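Local coordinates for laminin subunit ALPHA-1 (Mus musculus, PDB 2JD4), which forms part of the basement membrane protein laminin-111, its LG4-5 domain pair probably holding the laminin to cell surfaces, at residues His31-Leu36 and Lys143-Gly148; His22-Ser27 and Ser188-Cys193. The protein carries 4 engineered substitutions. One frame throughout, in Å; residues are numbered along the deposited sequence.

Contact 1 (His31-Leu36 and Lys143-Gly148)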
ATOM      1  N   HIS A  31      -1.329   8.764  -9.996  1.00 16.33           N
ATOM      2  CA  HIS A  31      -2.363   8.781 -11.030  1.00 19.73           C
ATOM      3  C   HIS A  31      -1.836   9.238 -12.386  1.00 17.03           C
ATOM      4  O   HIS A  31      -0.711   9.722 -12.502  1.00 17.31           O
ATOM      5  CB  HIS A  31      -3.488   9.744 -10.626  1.00 22.41           C
ATOM      6  CG  HIS A  31      -3.095  11.186 -10.723  1.00 16.48           C
ATOM      7  ND1 HIS A  31      -2.240  11.788  -9.824  1.00 18.27           N
ATOM      8  CD2 HIS A  31      -3.342  12.112 -11.681  1.00 17.66           C
ATOM      9  CE1 HIS A  31      -1.972  13.017 -10.226  1.00 16.01           C
ATOM     10  NE2 HIS A  31      -2.628  13.239 -11.351  1.00 20.66           N
ATOM     11  N   LEU A  32      -2.677   9.075 -13.401  1.00 18.51           N
ATOM     12  CA  LEU A  32      -2.400   9.527 -14.761  1.00 18.64           C
ATOM     13  C   LEU A  32      -3.651  10.317 -15.160  1.00 19.97           C
ATOM     14  O   LEU A  32      -4.767   9.922 -14.821  1.00 19.83           O
ATOM     15  CB  LEU A  32      -2.251   8.352 -15.740  1.00 20.13           C
ATOM     16  CG  LEU A  32      -1.063   7.391 -15.666  1.00 18.76           C
ATOM     17  CD1 LEU A  32      -1.193   6.361 -16.785  1.00 21.74           C
ATOM     18  CD2 LEU A  32       0.242   8.163 -15.800  1.00 16.50           C
ATOM     19  N   VAL A  33      -3.465  11.434 -15.847  1.00 17.54           N
ATOM     20  CA  VAL A  33      -4.587  12.225 -16.332  1.00 18.06           C
ATOM     21  C   VAL A  33      -4.525  12.039 -17.843  1.00 21.05           C
ATOM     22  O   VAL A  33      -3.578  12.484 -18.494  1.00 19.59           O
ATOM     23  CB  VAL A  33      -4.441  13.713 -15.974  1.00 21.56           C
ATOM     24  CG1 VAL A  33      -5.594  14.511 -16.582  1.00 21.59           C
ATOM     25  CG2 VAL A  33      -4.425  13.878 -14.453  1.00 18.54           C
ATOM     26  N   LEU A  34      -5.520  11.349 -18.385  1.00 17.55           N
ATOM     27  CA  LEU A  34      -5.567  11.052 -19.810  1.00 19.32           C
ATOM     28  C   LEU A  34      -6.621  11.848 -20.573  1.00 19.65           C
ATOM     29  O   LEU A  34      -7.751  12.019 -20.109  1.00 24.13           O
ATOM     30  CB  LEU A  34      -5.828   9.559 -20.006  1.00 13.87           C
ATOM     31  CG  LEU A  34      -4.900   8.583 -19.276  1.00 19.67           C
ATOM     32  CD1 LEU A  34      -5.329   7.158 -19.592  1.00 16.53           C
ATOM     33  CD2 LEU A  34      -3.461   8.808 -19.713  1.00 18.20           C
ATOM     34  N   PRO A  35      -6.265  12.334 -21.769  1.00 20.10           N
ATOM     35  CA  PRO A  35      -7.190  13.113 -22.598  1.00 21.03           C
ATOM     36  C   PRO A  35      -8.253  12.223 -23.234  1.00 21.30           C
ATOM     37  O   PRO A  35      -7.972  11.082 -23.582  1.00 18.44           O
ATOM     38  CB  PRO A  35      -6.281  13.723 -23.680  1.00 22.66           C
ATOM     39  CG  PRO A  35      -4.863  13.430 -23.222  1.00 28.06           C
ATOM     40  CD  PRO A  35      -4.974  12.157 -22.449  1.00 22.94           C
ATOM     41  N   LEU A  36      -9.474  12.740 -23.363  1.00 22.33           N
ATOM     42  CA  LEU A  36     -10.559  12.019 -24.027  1.00 26.51           C
ATOM     43  C   LEU A  36     -10.899  12.912 -25.219  1.00 32.04           C
ATOM     44  O   LEU A  36     -11.421  14.012 -25.036  1.00 35.55           O
ATOM     45  CB  LEU A  36     -11.796  11.893 -23.130  1.00 25.52           C
ATOM     46  CG  LEU A  36     -11.729  11.041 -21.861  1.00 24.98           C
ATOM     47  CD1 LEU A  36     -13.085  11.068 -21.165  1.00 29.69           C
ATOM     48  CD2 LEU A  36     -11.331   9.621 -22.210  1.00 25.88           C
ATOM     49  N   LYS A 143     -11.499  14.610 -19.763  1.00 27.92           N
ATOM     50  CA  LYS A 143     -10.320  14.059 -19.098  1.00 26.80           C
ATOM     51  C   LYS A 143     -10.690  12.902 -18.182  1.00 27.02           C
ATOM     52  O   LYS A 143     -11.684  12.966 -17.465  1.00 25.22           O
ATOM     53  CB  LYS A 143      -9.622  15.135 -18.258  1.00 29.71           C
ATOM     54  CG  LYS A 143      -9.112  16.328 -19.043  1.00 36.53           C
ATOM     55  CD  LYS A 143      -8.557  17.408 -18.119  1.00 42.22           C
ATOM     56  CE  LYS A 143      -8.096  18.628 -18.918  1.00 47.61           C
ATOM     57  NZ  LYS A 143      -7.598  19.735 -18.048  1.00 50.17           N
ATOM     58  N   LEU A 144      -9.885  11.846 -18.197  1.00 22.93           N
ATOM     59  CA  LEU A 144     -10.147  10.703 -17.338  1.00 22.83           C
ATOM     60  C   LEU A 144      -8.977  10.511 -16.386  1.00 22.24           C
ATOM     61  O   LEU A 144      -7.826  10.490 -16.811  1.00 22.46           O
ATOM     62  CB  LEU A 144     -10.373   9.434 -18.171  1.00 21.17           C
ATOM     63  CG  LEU A 144     -10.588   8.118 -17.405  1.00 23.69           C
ATOM     64  CD1 LEU A 144     -11.595   7.227 -18.123  1.00 20.22           C
ATOM     65  CD2 LEU A 144      -9.263   7.401 -17.256  1.00 19.23           C
ATOM     66  N   TYR A 145      -9.278  10.402 -15.095  1.00 18.78           N
ATOM     67  CA  TYR A 145      -8.244  10.192 -14.086  1.00 18.82           C
ATOM     68  C   TYR A 145      -8.136   8.691 -13.851  1.00 20.84           C
ATOM     69  O   TYR A 145      -9.120   8.048 -13.477  1.00 19.91           O
ATOM     70  CB  TYR A 145      -8.612  10.900 -12.782  1.00 15.99           C
ATOM     71  CG  TYR A 145      -8.713  12.398 -12.928  1.00 19.21           C
ATOM     72  CD1 TYR A 145      -9.869  12.993 -13.436  1.00 18.88           C
ATOM     73  CD2 TYR A 145      -7.641  13.222 -12.583  1.00 17.60           C
ATOM     74  CE1 TYR A 145      -9.954  14.370 -13.592  1.00 25.94           C
ATOM     75  CE2 TYR A 145      -7.717  14.600 -12.739  1.00 24.67           C
ATOM     76  CZ  TYR A 145      -8.875  15.169 -13.242  1.00 26.04           C
ATOM     77  OH  TYR A 145      -8.953  16.537 -13.382  1.00 34.39           O
ATOM     78  N   LEU A 146      -6.943   8.143 -14.078  1.00 18.05           N
ATOM     79  CA  LEU A 146      -6.701   6.711 -13.923  1.00 16.62           C
ATOM     80  C   LEU A 146      -5.816   6.347 -12.723  1.00 16.62           C
ATOM     81  O   LEU A 146      -4.735   6.918 -12.523  1.00 16.28           O
ATOM     82  CB  LEU A 146      -6.061   6.151 -15.208  1.00 14.30           C
ATOM     83  CG  LEU A 146      -5.841   4.627 -15.261  1.00 14.55           C
ATOM     84  CD1 LEU A 146      -7.209   3.913 -15.309  1.00 12.89           C
ATOM     85  CD2 LEU A 146      -5.006   4.260 -16.499  1.00 12.10           C
ATOM     86  N   GLY A 147      -6.293   5.394 -11.926  1.00 18.10           N
ATOM     87  CA  GLY A 147      -5.551   4.921 -10.772  1.00 15.30           C
ATOM     88  C   GLY A 147      -5.547   5.770  -9.516  1.00 13.72           C
ATOM     89  O   GLY A 147      -5.084   5.315  -8.471  1.00 16.33           O
ATOM     90  N   GLY A 148      -6.038   7.001  -9.615  1.00 14.30           N
ATOM     91  CA  GLY A 148      -6.063   7.887  -8.466  1.00 14.42           C
ATOM     92  C   GLY A 148      -6.397   9.305  -8.896  1.00 14.78           C
ATOM     93  O   GLY A 148      -6.769   9.530 -10.045  1.00 17.14           O
TER

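Contact 2 (His22-Ser27 and Ser188-Cys193)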
ATOM      1  N   HIS A  22       1.155   0.149 -15.840  1.00 12.68           N
ATOM      2  CA  HIS A  22       1.535   1.095 -14.796  1.00 14.69           C
ATOM      3  C   HIS A  22       1.102   0.628 -13.404  1.00 15.20           C
ATOM      4  O   HIS A  22       0.012   0.079 -13.231  1.00 14.87           O
ATOM      5  CB  HIS A  22       0.914   2.468 -15.099  1.00 16.28           C
ATOM      6  CG  HIS A  22       1.357   3.053 -16.407  1.00 21.16           C
ATOM      7  ND1 HIS A  22       2.480   3.842 -16.531  1.00 24.54           N
ATOM      8  CD2 HIS A  22       0.835   2.948 -17.652  1.00 18.39           C
ATOM      9  CE1 HIS A  22       2.631   4.199 -17.793  1.00 24.40           C
ATOM     10  NE2 HIS A  22       1.646   3.670 -18.496  1.00 21.89           N
ATOM     11  N   GLN A  23       1.964   0.857 -12.416  1.00 14.73           N
ATOM     12  CA  GLN A  23       1.664   0.491 -11.039  1.00 17.05           C
ATOM     13  C   GLN A  23       1.225   1.754 -10.302  1.00 16.69           C
ATOM     14  O   GLN A  23       1.926   2.760 -10.330  1.00 14.04           O
ATOM     15  CB  GLN A  23       2.902  -0.082 -10.334  1.00 18.99           C
ATOM     16  CG  GLN A  23       2.654  -0.474  -8.870  1.00 16.65           C
ATOM     17  CD  GLN A  23       1.936  -1.806  -8.723  1.00 22.70           C
ATOM     18  OE1 GLN A  23       1.477  -2.157  -7.637  1.00 26.75           O
ATOM     19  NE2 GLN A  23       1.846  -2.560  -9.818  1.00 23.81           N
ATOM     20  N   PHE A  24       0.070   1.694  -9.649  1.00 15.49           N
ATOM     21  CA  PHE A  24      -0.437   2.833  -8.895  1.00 15.79           C
ATOM     22  C   PHE A  24      -0.426   2.500  -7.400  1.00 15.31           C
ATOM     23  O   PHE A  24       0.018   1.424  -6.997  1.00 13.23           O
ATOM     24  CB  PHE A  24      -1.857   3.190  -9.356  1.00 13.47           C
ATOM     25  CG  PHE A  24      -1.941   3.576 -10.806  1.00 13.10           C
ATOM     26  CD1 PHE A  24      -2.124   2.605 -11.788  1.00 13.82           C
ATOM     27  CD2 PHE A  24      -1.807   4.910 -11.194  1.00 11.96           C
ATOM     28  CE1 PHE A  24      -2.172   2.956 -13.144  1.00 13.94           C
ATOM     29  CE2 PHE A  24      -1.853   5.272 -12.539  1.00 15.55           C
ATOM     30  CZ  PHE A  24      -2.036   4.290 -13.517  1.00 14.18           C
ATOM     31  N   GLY A  25      -0.903   3.427  -6.578  1.00 14.45           N
ATOM     32  CA  GLY A  25      -0.928   3.185  -5.146  1.00 15.07           C
ATOM     33  C   GLY A  25       0.394   3.373  -4.409  1.00 15.43           C
ATOM     34  O   GLY A  25       0.463   3.107  -3.211  1.00 15.91           O
ATOM     35  N   LEU A  26       1.442   3.820  -5.097  1.00 13.11           N
ATOM     36  CA  LEU A  26       2.729   4.035  -4.428  1.00 15.18           C
ATOM     37  C   LEU A  26       2.574   5.182  -3.422  1.00 19.94           C
ATOM     38  O   LEU A  26       3.211   5.189  -2.367  1.00 18.65           O
ATOM     39  CB  LEU A  26       3.821   4.352  -5.453  1.00 20.05           C
ATOM     40  CG  LEU A  26       4.162   3.173  -6.372  1.00 20.41           C
ATOM     41  CD1 LEU A  26       5.023   3.671  -7.510  1.00 27.33           C
ATOM     42  CD2 LEU A  26       4.883   2.071  -5.587  1.00 13.58           C
ATOM     43  N   SER A  27       1.735   6.155  -3.766  1.00 17.93           N
ATOM     44  CA  SER A  27       1.425   7.262  -2.868  1.00 18.17           C
ATOM     45  C   SER A  27      -0.100   7.327  -2.910  1.00 17.78           C
ATOM     46  O   SER A  27      -0.722   6.697  -3.766  1.00 15.99           O
ATOM     47  CB  SER A  27       2.020   8.583  -3.365  1.00 17.06           C
ATOM     48  OG  SER A  27       1.182   9.189  -4.328  1.00 26.36           O
ATOM     49  N   SER A 188       1.501  11.802 -11.532  1.00 17.72           N
ATOM     50  CA  SER A 188       2.227  11.904 -10.287  1.00 21.24           C
ATOM     51  C   SER A 188       2.460  10.542  -9.663  1.00 18.79           C
ATOM     52  O   SER A 188       1.561   9.707  -9.619  1.00 17.85           O
ATOM     53  CB  SER A 188       1.477  12.803  -9.297  1.00 23.84           C
ATOM     54  OG  SER A 188       2.116  12.784  -8.031  1.00 30.61           O
ATOM     55  N   ALA A 189       3.697  10.328  -9.220  1.00 17.07           N
ATOM     56  CA  ALA A 189       4.121   9.113  -8.532  1.00 18.88           C
ATOM     57  C   ALA A 189       3.721   7.762  -9.108  1.00 16.68           C
ATOM     58  O   ALA A 189       3.245   6.894  -8.378  1.00 15.91           O
ATOM     59  CB  ALA A 189       3.675   9.188  -7.064  1.00 16.18           C
ATOM     60  N   VAL A 190       3.918   7.566 -10.404  1.00 15.75           N
ATOM     61  CA  VAL A 190       3.582   6.287 -11.010  1.00 17.21           C
ATOM     62  C   VAL A 190       4.883   5.510 -11.250  1.00 20.97           C
ATOM     63  O   VAL A 190       5.950   6.109 -11.389  1.00 23.07           O
ATOM     64  CB  VAL A 190       2.826   6.497 -12.342  1.00 18.86           C
ATOM     65  CG1 VAL A 190       2.576   5.168 -13.021  1.00 21.50           C
ATOM     66  CG2 VAL A 190       1.483   7.186 -12.063  1.00 20.46           C
ATOM     67  N   ASP A 191       4.805   4.181 -11.269  1.00 18.42           N
ATOM     68  CA  ASP A 191       5.999   3.368 -11.512  1.00 18.36           C
ATOM     69  C   ASP A 191       5.641   2.159 -12.383  1.00 19.99           C
ATOM     70  O   ASP A 191       4.513   2.056 -12.879  1.00 15.87           O
ATOM     71  CB  ASP A 191       6.606   2.917 -10.179  1.00 21.97           C
ATOM     72  CG  ASP A 191       8.130   2.876 -10.208  1.00 26.74           C
ATOM     73  OD1 ASP A 191       8.741   3.071  -9.138  1.00 24.44           O
ATOM     74  OD2 ASP A 191       8.718   2.646 -11.289  1.00 27.85           O
ATOM     75  N   ARG A 192       6.598   1.254 -12.569  1.00 19.59           N
ATOM     76  CA  ARG A 192       6.399   0.057 -13.390  1.00 18.05           C
ATOM     77  C   ARG A 192       5.964  -1.140 -12.560  1.00 16.38           C
ATOM     78  O   ARG A 192       6.165  -1.168 -11.347  1.00 17.71           O
ATOM     79  CB  ARG A 192       7.698  -0.274 -14.123  1.00 21.60           C
ATOM     80  CG  ARG A 192       8.310   0.925 -14.814  1.00 25.63           C
ATOM     81  CD  ARG A 192       9.826   0.879 -14.735  1.00 35.09           C
ATOM     82  NE  ARG A 192      10.428   0.411 -15.973  1.00 35.97           N
ATOM     83  CZ  ARG A 192      11.734   0.246 -16.149  1.00 33.88           C
ATOM     84  NH1 ARG A 192      12.577   0.504 -15.162  1.00 32.48           N
ATOM     85  NH2 ARG A 192      12.195  -0.159 -17.320  1.00 35.43           N
ATOM     86  N   CYS A 193       5.371  -2.134 -13.217  1.00 15.16           N
ATOM     87  CA  CYS A 193       4.906  -3.334 -12.537  1.00 18.34           C
ATOM     88  C   CYS A 193       5.871  -4.492 -12.744  1.00 18.85           C
ATOM     89  O   CYS A 193       6.411  -4.664 -13.836  1.00 18.98           O
ATOM     90  CB  CYS A 193       3.560  -3.784 -13.093  1.00 20.31           C
ATOM     91  SG  CYS A 193       2.344  -2.479 -13.403  1.00 20.95           S
TER
HETATM   92  O   HOH W   1       1.738  12.240  -5.301  1.00 39.67           O

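Contact 1 (His31-Leu36 and Lys143-Gly148)
Leu-32 and Leu-34 face Leu-146 and Leu-144 as the two hydrogen-bonded pairs of an antiparallel ladder, and four backbone bonds join them, two to each pair. The straightest, from Leu-146 N to Leu-32 O, spans 2.9 Å at 177°, whereas the return bond from Leu-32 N to Leu-146 O is longer (3.1 Å) and bent to 152°, next to the turn at Gly-147. CA-H...O contacts add to the ladder, among them Lys-143 CA to Leu-34 O at 3.4 Å.

Apolar contacts divide between the two faces of the sheet. On the leucine face, CD2 of Leu-146 is approached by Leu-34 CD1 at 4.3 Å and by Leu-32 CD1 slightly farther off, while Ile-169 and Ile-172 of strand 167-174 cover the same leucine from the second sheet of the laminin G sandwich. Beyond the strand end, Leu-36 slants across Leu-144, its CD2 lying 4.2 Å from Leu-144 CB. On the other face Val-33 and Tyr-145 run side by side. With Val-33 CG1 anti to the backbone N (chi1 176°), CG2 is set beside the tyrosine ring, 3.8 Å from both CD2 and CE2 of Tyr-145, and also meets the imidazole edge of His-31 in plane.

One polar feature stands apart. His-31 CB sits 3.3 Å from the carbonyl O of Gly-148, a buried atom with no hydrogen-bonding partner, while the ring turns its ND1 to Asn-29 O.

The chemistry implies a seam inside the sheet whose cohesion comes from paired amides and aliphatic branches in van der Waals contact, with no salt bridge across it.

Contact 2 (His22-Ser27 and Ser188-Cys193)
With its CG1 turned anti to the backbone N (chi1 176°), Val-190 spreads its two methyls toward different partners of the segment 22-27. CG1 lies 3.8 Å from His-22 ND1, the two side chains crossing at a slant, and comes equally near His-22 CB. CG2 reaches Phe-24 CE2 at 3.9 Å, the valine and the phenylalanine running side by side. Gln-23 takes an extended first torsion but bends at chi2 (79°), which carries its NE2 to within 3.6 Å of Cys-193 SG, a van der Waals approach.

The backbones meet in a single antiparallel bridge. Gln-23 N gives a nearly straight bond to Asp-191 O, 2.9 Å long, with the donor well above the carbonyl plane; the reply from Asp-191 N to Gln-23 O is weak at 3.3 Å. This short pairing lays the loop that follows strand 186-188 over the edge of the laminin G beta-sandwich, where the disulfide from Cys-193 to Cys-168 ties it to strand 167-174 of the sheet that strand 22-23 joins.

The carboxylate of Asp-191 turns back on its own chain: OD2 accepts Arg-192 N at 2.8 Å on its anti side, with the donor tilted 24° out of the carboxylate plane, and the side chain also touches Phe-374. Were Asp-191 replaced by an alanine, Arg-192 N would probably lose that acceptor, and the loop backbone beside the bridge would be freer to turn. At the far end Ala-189 CB packs 3.7 Å from Ser-27 OG, a hydroxyl that also bonds Asn-29 N, and one water bridges Ser-188 OG and, by a longer bond, Ser-27 OG.

Overall arrangement
Along the chain the order is 22-27, 31-36, 143-148 and 188-193, so both segments of contact 1 fall between those of contact 2. Their centres lie 13 Å apart and the two contacts touch. Strand 31-35 is the common element: it runs between strands 143-146 and 186-188 in one antiparallel sheet, with a probable hydrogen bond from His-31 N to Ser-188 O. Strand 22-23 belongs instead to the other sheet, and the Phe-24 ring packs on Leu-146 O and Gly-147. Segments far apart in sequence thus meet: contact 2 closes the side of the domain facing the second domain, where Leu-26 and Asp-191 touch Phe-374, while contact 1 lies in the sheet beside it.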